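Side-chain contacts in putative peptidyl-arginine deiminase (Chlorobium tepidum, PDB 1XKN), which probably hydrolyses the guanidinium group of agmatine or of peptidyl-arginine, releasing ammonia: residues Ala41-Gln46 with His338-Glu343; Met221-Asn226 with Phe289-Thr294. All coordinates share one frame; numbering follows the deposited sequence.

Overall arrangement
Both contacts are buried, about 10 Å (contact 1) and 9 Å (contact 2) from the centre of the chain, and their own centres lie 13 Å apart. Contact 1 brings helix 36-50 against the turn that leads into strand 342-345; contact 2 brings strand 222-226 against the short strand 290-291, and its residues fall between the two segments of contact 1 in sequence. Segment 338-343 touches both segments of contact 2: Thr341 OG1 lies 3.3 Å from Tyr290 CD1 in 289-294, and His338 NE2 packs 3.2 Å from Arg223 NH1 in 221-226. Glu11 joins them further, hydrogen-bonded to His338 and salt-bridged to Arg223. The sodium ion, bound by Asn117, Trp118 and Asn134, belongs to neither contact.

Contact 1: Ala41-Gln46 with His338-Glu343; sequences AELAYQ and HCVTHE
Leu43 overlaps the methyl groups of Val340 and Thr341 with one branch of its fork, CD2. This methyl presses on Val340 CG2 at 3.5 Å, tighter than an ordinary carbon-carbon contact, and reaches Thr341 CG2 at 4.0 Å. The side chains cross at a slant and touch through methyl groups alone; no hydrogen bond links the segments. Leu43 reaches the turn because chi1 (168°) swings CG to the side away from the backbone N. Val340 CG2 stands between its own backbone N and carbonyl carbon, where it meets the leucine. In Thr341 the methyl takes the apolar side, while OG1 is hydrogen-bonded with Ile337 O and Arg96 NH1; Arg96 also binds His338 O and forms a salt bridge with Glu343. The backbone from His338 to Thr341 makes a type I beta turn, which presents the Val340 and Thr341 methyls next to each other. Leu20 of strand 15-21 touches both Leu43 and Thr341, completing a small apolar cluster. The arrangement is the helix-on-sheet packing of an alpha/beta fold: helix 36-50 rests against strand 15-21 and the turn entering its antiparallel neighbour, strand 342-345.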
ATOM      1  N   ALA A  41       9.148   0.502  14.259  1.00  6.62           N
ATOM      2  CA  ALA A  41       9.699   1.692  14.900  1.00  6.36           C
ATOM      3  C   ALA A  41      10.589   2.425  13.899  1.00  5.92           C
ATOM      4  O   ALA A  41      10.563   3.652  13.816  1.00  5.38           O
ATOM      5  CB  ALA A  41      10.502   1.308  16.136  1.00  5.52           C
ATOM      6  N   GLU A  42      11.372   1.668  13.132  1.00  5.35           N
ATOM      7  CA  GLU A  42      12.252   2.261  12.133  1.00  5.93           C
ATOM      8  C   GLU A  42      11.412   2.952  11.064  1.00  5.02           C
ATOM      9  O   GLU A  42      11.717   4.066  10.640  1.00  5.03           O
ATOM     10  CB  GLU A  42      13.135   1.188  11.490  1.00  8.86           C
ATOM     11  CG  GLU A  42      14.106   1.737  10.451  1.00 11.14           C
ATOM     12  CD  GLU A  42      15.059   0.685   9.919  1.00 14.42           C
ATOM     13  OE1 GLU A  42      15.911   1.029   9.073  1.00 17.79           O
ATOM     14  OE2 GLU A  42      14.958  -0.486  10.345  1.00 16.99           O
ATOM     15  N   LEU A  43      10.349   2.276  10.634  1.00  3.82           N
ATOM     16  CA  LEU A  43       9.448   2.811   9.623  1.00  4.72           C
ATOM     17  C   LEU A  43       8.766   4.080  10.122  1.00  4.03           C
ATOM     18  O   LEU A  43       8.724   5.090   9.418  1.00  4.44           O
ATOM     19  CB  LEU A  43       8.395   1.761   9.263  1.00  5.44           C
ATOM     20  CG  LEU A  43       7.194   2.211   8.429  1.00  5.49           C
ATOM     21  CD1 LEU A  43       7.655   2.800   7.107  1.00  6.35           C
ATOM     22  CD2 LEU A  43       6.279   1.014   8.193  1.00  6.82           C
ATOM     23  N   ALA A  44       8.233   4.026  11.339  1.00  5.25           N
ATOM     24  CA  ALA A  44       7.559   5.181  11.920  1.00  4.53           C
ATOM     25  C   ALA A  44       8.526   6.353  12.035  1.00  4.99           C
ATOM     26  O   ALA A  44       8.158   7.496  11.760  1.00  4.26           O
ATOM     27  CB  ALA A  44       6.992   4.825  13.290  1.00  4.84           C
ATOM     28  N   TYR A  45       9.767   6.069  12.426  1.00  5.74           N
ATOM     29  CA  TYR A  45      10.770   7.118  12.554  1.00  5.68           C
ATOM     30  C   TYR A  45      11.032   7.777  11.207  1.00  5.75           C
ATOM     31  O   TYR A  45      10.986   9.002  11.091  1.00  4.74           O
ATOM     32  CB  TYR A  45      12.084   6.560  13.104  1.00  6.09           C
ATOM     33  CG  TYR A  45      13.222   7.551  13.013  1.00  7.29           C
ATOM     34  CD1 TYR A  45      13.226   8.716  13.783  1.00  8.56           C
ATOM     35  CD2 TYR A  45      14.281   7.344  12.128  1.00  8.18           C
ATOM     36  CE1 TYR A  45      14.257   9.650  13.669  1.00 10.70           C
ATOM     37  CE2 TYR A  45      15.313   8.271  12.008  1.00 11.43           C
ATOM     38  CZ  TYR A  45      15.293   9.420  12.781  1.00 12.62           C
ATOM     39  OH  TYR A  45      16.311  10.337  12.662  1.00 16.14           O
ATOM     40  N   GLN A  46      11.313   6.970  10.186  1.00  4.76           N
ATOM     41  CA  GLN A  46      11.567   7.527   8.862  1.00  5.70           C
ATOM     42  C   GLN A  46      10.372   8.361   8.406  1.00  4.96           C
ATOM     43  O   GLN A  46      10.540   9.447   7.856  1.00  5.81           O
ATOM     44  CB  GLN A  46      11.850   6.414   7.846  1.00  6.36           C
ATOM     45  CG  GLN A  46      13.231   5.786   7.964  1.00  7.91           C
ATOM     46  CD  GLN A  46      14.354   6.811   7.888  1.00  8.38           C
ATOM     47  OE1 GLN A  46      14.283   7.768   7.123  1.00 10.77           O
ATOM     48  NE2 GLN A  46      15.401   6.600   8.677  1.00 13.97           N
ATOM     49  N   HIS A 338       4.941  -1.149   1.805  1.00  3.13           N
ATOM     50  CA  HIS A 338       3.690  -0.667   1.225  1.00  2.97           C
ATOM     51  C   HIS A 338       2.481  -1.308   1.895  1.00  2.69           C
ATOM     52  O   HIS A 338       1.454  -0.657   2.103  1.00  3.90           O
ATOM     53  CB  HIS A 338       3.636  -0.931  -0.284  1.00  2.66           C
ATOM     54  CG  HIS A 338       2.596  -0.119  -0.991  1.00  2.29           C
ATOM     55  ND1 HIS A 338       1.471  -0.674  -1.564  1.00  4.22           N
ATOM     56  CD2 HIS A 338       2.492   1.218  -1.178  1.00  2.91           C
ATOM     57  CE1 HIS A 338       0.721   0.288  -2.074  1.00  5.19           C
ATOM     58  NE2 HIS A 338       1.317   1.443  -1.852  1.00  3.42           N
ATOM     59  N   CYS A 339       2.610  -2.583   2.248  1.00  3.23           N
ATOM     60  CA  CYS A 339       1.522  -3.319   2.882  1.00  3.15           C
ATOM     61  C   CYS A 339       1.149  -2.823   4.274  1.00  3.93           C
ATOM     62  O   CYS A 339      -0.003  -2.932   4.681  1.00  5.02           O
ATOM     63  CB  CYS A 339       1.874  -4.806   2.969  1.00  4.71           C
ATOM     64  SG  CYS A 339       2.021  -5.647   1.384  1.00 11.66           S
ATOM     65  N   VAL A 340       2.112  -2.276   5.008  1.00  3.41           N
ATOM     66  CA  VAL A 340       1.826  -1.819   6.365  1.00  4.14           C
ATOM     67  C   VAL A 340       1.525  -0.329   6.489  1.00  4.78           C
ATOM     68  O   VAL A 340       1.365   0.192   7.594  1.00  7.28           O
ATOM     69  CB  VAL A 340       2.983  -2.187   7.331  1.00  4.78           C
ATOM     70  CG1 VAL A 340       3.166  -3.694   7.353  1.00  5.28           C
ATOM     71  CG2 VAL A 340       4.277  -1.493   6.907  1.00  5.49           C
ATOM     72  N   THR A 341       1.422   0.352   5.356  1.00  3.70           N
ATOM     73  CA  THR A 341       1.157   1.786   5.358  1.00  3.66           C
ATOM     74  C   THR A 341      -0.068   2.169   4.545  1.00  3.19           C
ATOM     75  O   THR A 341      -0.564   1.390   3.740  1.00  2.82           O
ATOM     76  CB  THR A 341       2.337   2.548   4.728  1.00  4.09           C
ATOM     77  OG1 THR A 341       2.544   2.066   3.390  1.00  3.83           O
ATOM     78  CG2 THR A 341       3.607   2.335   5.524  1.00  6.98           C
ATOM     79  N   HIS A 342      -0.567   3.373   4.795  1.00  3.39           N
ATOM     80  CA  HIS A 342      -1.651   3.927   4.004  1.00  3.91           C
ATOM     81  C   HIS A 342      -1.601   5.421   4.174  1.00  4.78           C
ATOM     82  O   HIS A 342      -1.710   5.950   5.282  1.00  4.62           O
ATOM     83  CB  HIS A 342      -3.040   3.414   4.381  1.00  3.81           C
ATOM     84  CG  HIS A 342      -4.014   3.510   3.249  1.00  5.30           C
ATOM     85  ND1 HIS A 342      -4.311   4.702   2.622  1.00  6.79           N
ATOM     86  CD2 HIS A 342      -4.669   2.548   2.559  1.00  6.45           C
ATOM     87  CE1 HIS A 342      -5.102   4.467   1.589  1.00  6.89           C
ATOM     88  NE2 HIS A 342      -5.332   3.168   1.528  1.00  5.82           N
ATOM     89  N   GLU A 343      -1.410   6.102   3.059  1.00  4.24           N
ATOM     90  CA  GLU A 343      -1.329   7.538   3.088  1.00  3.00           C
ATOM     91  C   GLU A 343      -2.678   8.179   3.354  1.00  3.45           C
ATOM     92  O   GLU A 343      -3.733   7.568   3.169  1.00  4.50           O
ATOM     93  CB  GLU A 343      -0.778   8.060   1.754  1.00  3.72           C
ATOM     94  CG  GLU A 343      -1.727   7.911   0.557  1.00  5.98           C
ATOM     95  CD  GLU A 343      -1.724   6.524  -0.065  1.00  6.49           C
ATOM     96  OE1 GLU A 343      -1.092   5.600   0.490  1.00  6.57           O
ATOM     97  OE2 GLU A 343      -2.367   6.349  -1.124  1.00  6.62           O
TER

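Contact 2: Met221-Asn226 with Phe289-Thr294; sequences MARFVN and FYIANT
A buried arginine-phenylalanine cation-pi stack joins two separate sheets here, strand 222-226 at the margin of one and strand 290-291 at the margin of the other. The guanidinium of Arg223 lies flat over one face of the Phe289 ring, its plane 25° from the ring plane. Arg223 CZ is 4.3 Å from the centroid of the Phe289 ring, and Arg223 NH2 sits above the middle of the ring. Arg223 CB also packs on the ring, 3.8 Å from Phe289 CZ. The arginine folds onto the phenylalanine because its chain bends twice, at chi2 (-78°) and chi3 (-54°), while the two side chains come from opposite directions. The same NH2 donates to Phe289 O at 2.8 Å, a nearly straight bond with the acceptor close to the guanidinium plane; the donor is tilted from the plane of the carbonyl. One residue is therefore gripped through both its ring and its backbone, and NH2 bonds to Ala287 O as well.

The surroundings are consistent with the alpha/beta propeller (pentein) fold of the guanidino-group-modifying enzymes, classically built from repeated beta-beta-alpha-beta modules. Here the arginine also faces acids: Asp161 forms a salt bridge with NE and Glu11 with NH1. These bonds fix the rotation of the guanidinium, and the two carboxylates probably offset its charge in the buried setting. Two aliphatic side chains lie beside the stack: Val225 CG1 makes an apolar contact with Phe289 CZ at 4.4 Å, and Ile291 CD1 comes obliquely to within 4.4 Å of Arg223 NH1. Behind them, Val231 of the adjoining strand 229-233 touches Arg223, Val225 and Phe289. On the remote side of strand 222-226, Phe224 turns away from Phe289 and packs on Leu167 and Leu169 of strand 167-171.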
HETATM    1  N   MSE A 221       4.427  -5.979  -7.450  1.00  5.28           N
HETATM    2  CA  MSE A 221       4.924  -6.115  -8.815  1.00  6.25           C
HETATM    3  C   MSE A 221       5.036  -4.854  -9.683  1.00  5.50           C
HETATM    4  O   MSE A 221       6.087  -4.589 -10.264  1.00  5.90           O
HETATM    5  CB  MSE A 221       4.033  -7.146  -9.518  1.00  9.44           C
HETATM    6  CG  MSE A 221       4.364  -7.448 -10.958  1.00 11.15           C
HETATM    7 SE   MSE A 221       3.290  -8.945 -11.541  1.00 18.79          SE
HETATM    8  CE  MSE A 221       1.547  -8.143 -11.345  1.00 12.70           C
ATOM      9  N   ALA A 222       3.949  -4.094  -9.782  1.00  4.90           N
ATOM     10  CA  ALA A 222       3.925  -2.898 -10.615  1.00  3.77           C
ATOM     11  C   ALA A 222       3.310  -1.712  -9.885  1.00  4.27           C
ATOM     12  O   ALA A 222       2.337  -1.865  -9.138  1.00  4.60           O
ATOM     13  CB  ALA A 222       3.158  -3.185 -11.895  1.00  5.41           C
ATOM     14  N   ARG A 223       3.870  -0.526 -10.117  1.00  4.04           N
ATOM     15  CA  ARG A 223       3.407   0.693  -9.451  1.00  3.70           C
ATOM     16  C   ARG A 223       3.540   1.942 -10.324  1.00  3.65           C
ATOM     17  O   ARG A 223       4.513   2.097 -11.055  1.00  3.65           O
ATOM     18  CB  ARG A 223       4.238   0.931  -8.184  1.00  4.19           C
ATOM     19  CG  ARG A 223       4.256  -0.203  -7.167  1.00  4.40           C
ATOM     20  CD  ARG A 223       2.979  -0.220  -6.343  1.00  4.36           C
ATOM     21  NE  ARG A 223       2.727   1.081  -5.730  1.00  3.73           N
ATOM     22  CZ  ARG A 223       3.399   1.566  -4.692  1.00  5.53           C
ATOM     23  NH1 ARG A 223       3.104   2.765  -4.214  1.00  6.16           N
ATOM     24  NH2 ARG A 223       4.350   0.844  -4.121  1.00  4.09           N
ATOM     25  N   PHE A 224       2.562   2.837 -10.246  1.00  3.52           N
ATOM     26  CA  PHE A 224       2.661   4.091 -10.985  1.00  2.76           C
ATOM     27  C   PHE A 224       3.658   4.944 -10.198  1.00  2.70           C
ATOM     28  O   PHE A 224       3.641   4.926  -8.969  1.00  4.16           O
ATOM     29  CB  PHE A 224       1.312   4.819 -11.026  1.00  3.77           C
ATOM     30  CG  PHE A 224       0.449   4.441 -12.192  1.00  2.75           C
ATOM     31  CD1 PHE A 224       0.817   4.800 -13.488  1.00  2.88           C
ATOM     32  CD2 PHE A 224      -0.717   3.709 -12.001  1.00  2.75           C
ATOM     33  CE1 PHE A 224       0.036   4.432 -14.579  1.00  2.25           C
ATOM     34  CE2 PHE A 224      -1.502   3.337 -13.080  1.00  2.40           C
ATOM     35  CZ  PHE A 224      -1.127   3.698 -14.375  1.00  2.19           C
ATOM     36  N   VAL A 225       4.538   5.664 -10.893  1.00  4.52           N
ATOM     37  CA  VAL A 225       5.505   6.540 -10.226  1.00  4.65           C
ATOM     38  C   VAL A 225       5.183   7.983 -10.604  1.00  5.38           C
ATOM     39  O   VAL A 225       5.588   8.923  -9.922  1.00  6.15           O
ATOM     40  CB  VAL A 225       6.979   6.214 -10.596  1.00  5.93           C
ATOM     41  CG1 VAL A 225       7.404   4.913  -9.925  1.00  9.28           C
ATOM     42  CG2 VAL A 225       7.141   6.122 -12.101  1.00  8.00           C
ATOM     43  N   ASN A 226       4.472   8.138 -11.715  1.00  2.62           N
ATOM     44  CA  ASN A 226       3.997   9.435 -12.183  1.00  3.13           C
ATOM     45  C   ASN A 226       2.829   9.178 -13.131  1.00  4.07           C
ATOM     46  O   ASN A 226       2.489   8.026 -13.413  1.00  4.32           O
ATOM     47  CB  ASN A 226       5.106  10.283 -12.842  1.00  5.51           C
ATOM     48  CG  ASN A 226       5.658   9.678 -14.113  1.00  3.45           C
ATOM     49  OD1 ASN A 226       4.929   9.420 -15.065  1.00  5.55           O
ATOM     50  ND2 ASN A 226       6.972   9.463 -14.136  1.00  8.69           N
ATOM     51  N   PHE A 289       7.269  -0.585  -2.109  1.00  3.01           N
ATOM     52  CA  PHE A 289       7.821   0.620  -1.499  1.00  2.31           C
ATOM     53  C   PHE A 289       6.678   1.578  -1.177  1.00  2.57           C
ATOM     54  O   PHE A 289       5.554   1.400  -1.646  1.00  1.71           O
ATOM     55  CB  PHE A 289       8.811   1.301  -2.461  1.00  3.62           C
ATOM     56  CG  PHE A 289       8.196   1.756  -3.767  1.00  3.37           C
ATOM     57  CD1 PHE A 289       7.483   2.952  -3.845  1.00  4.05           C
ATOM     58  CD2 PHE A 289       8.325   0.983  -4.917  1.00  4.21           C
ATOM     59  CE1 PHE A 289       6.912   3.369  -5.049  1.00  3.88           C
ATOM     60  CE2 PHE A 289       7.759   1.388  -6.126  1.00  4.53           C
ATOM     61  CZ  PHE A 289       7.047   2.584  -6.194  1.00  3.72           C
ATOM     62  N   TYR A 290       6.961   2.592  -0.364  1.00  2.52           N
ATOM     63  CA  TYR A 290       5.944   3.573  -0.015  1.00  2.65           C
ATOM     64  C   TYR A 290       6.451   4.975  -0.317  1.00  4.25           C
ATOM     65  O   TYR A 290       7.575   5.329   0.050  1.00  5.50           O
ATOM     66  CB  TYR A 290       5.581   3.473   1.471  1.00  2.57           C
ATOM     67  CG  TYR A 290       4.599   4.536   1.919  1.00  4.70           C
ATOM     68  CD1 TYR A 290       3.308   4.590   1.387  1.00  4.50           C
ATOM     69  CD2 TYR A 290       4.956   5.486   2.873  1.00  4.20           C
ATOM     70  CE1 TYR A 290       2.397   5.564   1.796  1.00  3.83           C
ATOM     71  CE2 TYR A 290       4.051   6.469   3.290  1.00  4.13           C
ATOM     72  CZ  TYR A 290       2.779   6.499   2.750  1.00  3.96           C
ATOM     73  OH  TYR A 290       1.889   7.462   3.167  1.00  2.80           O
ATOM     74  N   ILE A 291       5.624   5.770  -0.991  1.00  3.49           N
ATOM     75  CA  ILE A 291       5.993   7.141  -1.322  1.00  3.06           C
ATOM     76  C   ILE A 291       5.457   8.065  -0.230  1.00  4.03           C
ATOM     77  O   ILE A 291       4.251   8.111   0.002  1.00  4.82           O
ATOM     78  CB  ILE A 291       5.371   7.593  -2.666  1.00  2.87           C
ATOM     79  CG1 ILE A 291       5.753   6.624  -3.787  1.00  3.98           C
ATOM     80  CG2 ILE A 291       5.850   9.005  -3.005  1.00  4.19           C
ATOM     81  CD1 ILE A 291       4.854   6.744  -5.015  1.00  4.33           C
ATOM     82  N   ALA A 292       6.353   8.775   0.453  1.00  4.06           N
ATOM     83  CA  ALA A 292       5.964   9.726   1.495  1.00  4.85           C
ATOM     84  C   ALA A 292       6.246  11.123   0.948  1.00  4.64           C
ATOM     85  O   ALA A 292       6.730  11.255  -0.174  1.00  5.13           O
ATOM     86  CB  ALA A 292       6.767   9.476   2.768  1.00  4.66           C
ATOM     87  N   ASN A 293       5.965  12.165   1.726  1.00  5.04           N
ATOM     88  CA  ASN A 293       6.194  13.525   1.245  1.00  3.11           C
ATOM     89  C   ASN A 293       7.643  13.852   0.898  1.00  3.71           C
ATOM     90  O   ASN A 293       7.922  14.369  -0.181  1.00  5.96           O
ATOM     91  CB  ASN A 293       5.677  14.552   2.263  1.00  3.44           C
ATOM     92  CG  ASN A 293       4.164  14.605   2.328  1.00  4.18           C
ATOM     93  OD1 ASN A 293       3.467  13.979   1.526  1.00  4.65           O
ATOM     94  ND2 ASN A 293       3.643  15.368   3.285  1.00  4.77           N
ATOM     95  N   THR A 294       8.568  13.546   1.801  1.00  3.12           N
ATOM     96  CA  THR A 294       9.974  13.866   1.559  1.00  4.14           C
ATOM     97  C   THR A 294      10.877  12.664   1.326  1.00  4.53           C
ATOM     98  O   THR A 294      12.061  12.823   1.023  1.00  4.33           O
ATOM     99  CB  THR A 294      10.570  14.650   2.735  1.00  4.60           C
ATOM    100  OG1 THR A 294      10.643  13.797   3.884  1.00  6.88           O
ATOM    101  CG2 THR A 294       9.709  15.848   3.060  1.00  6.80           C
TER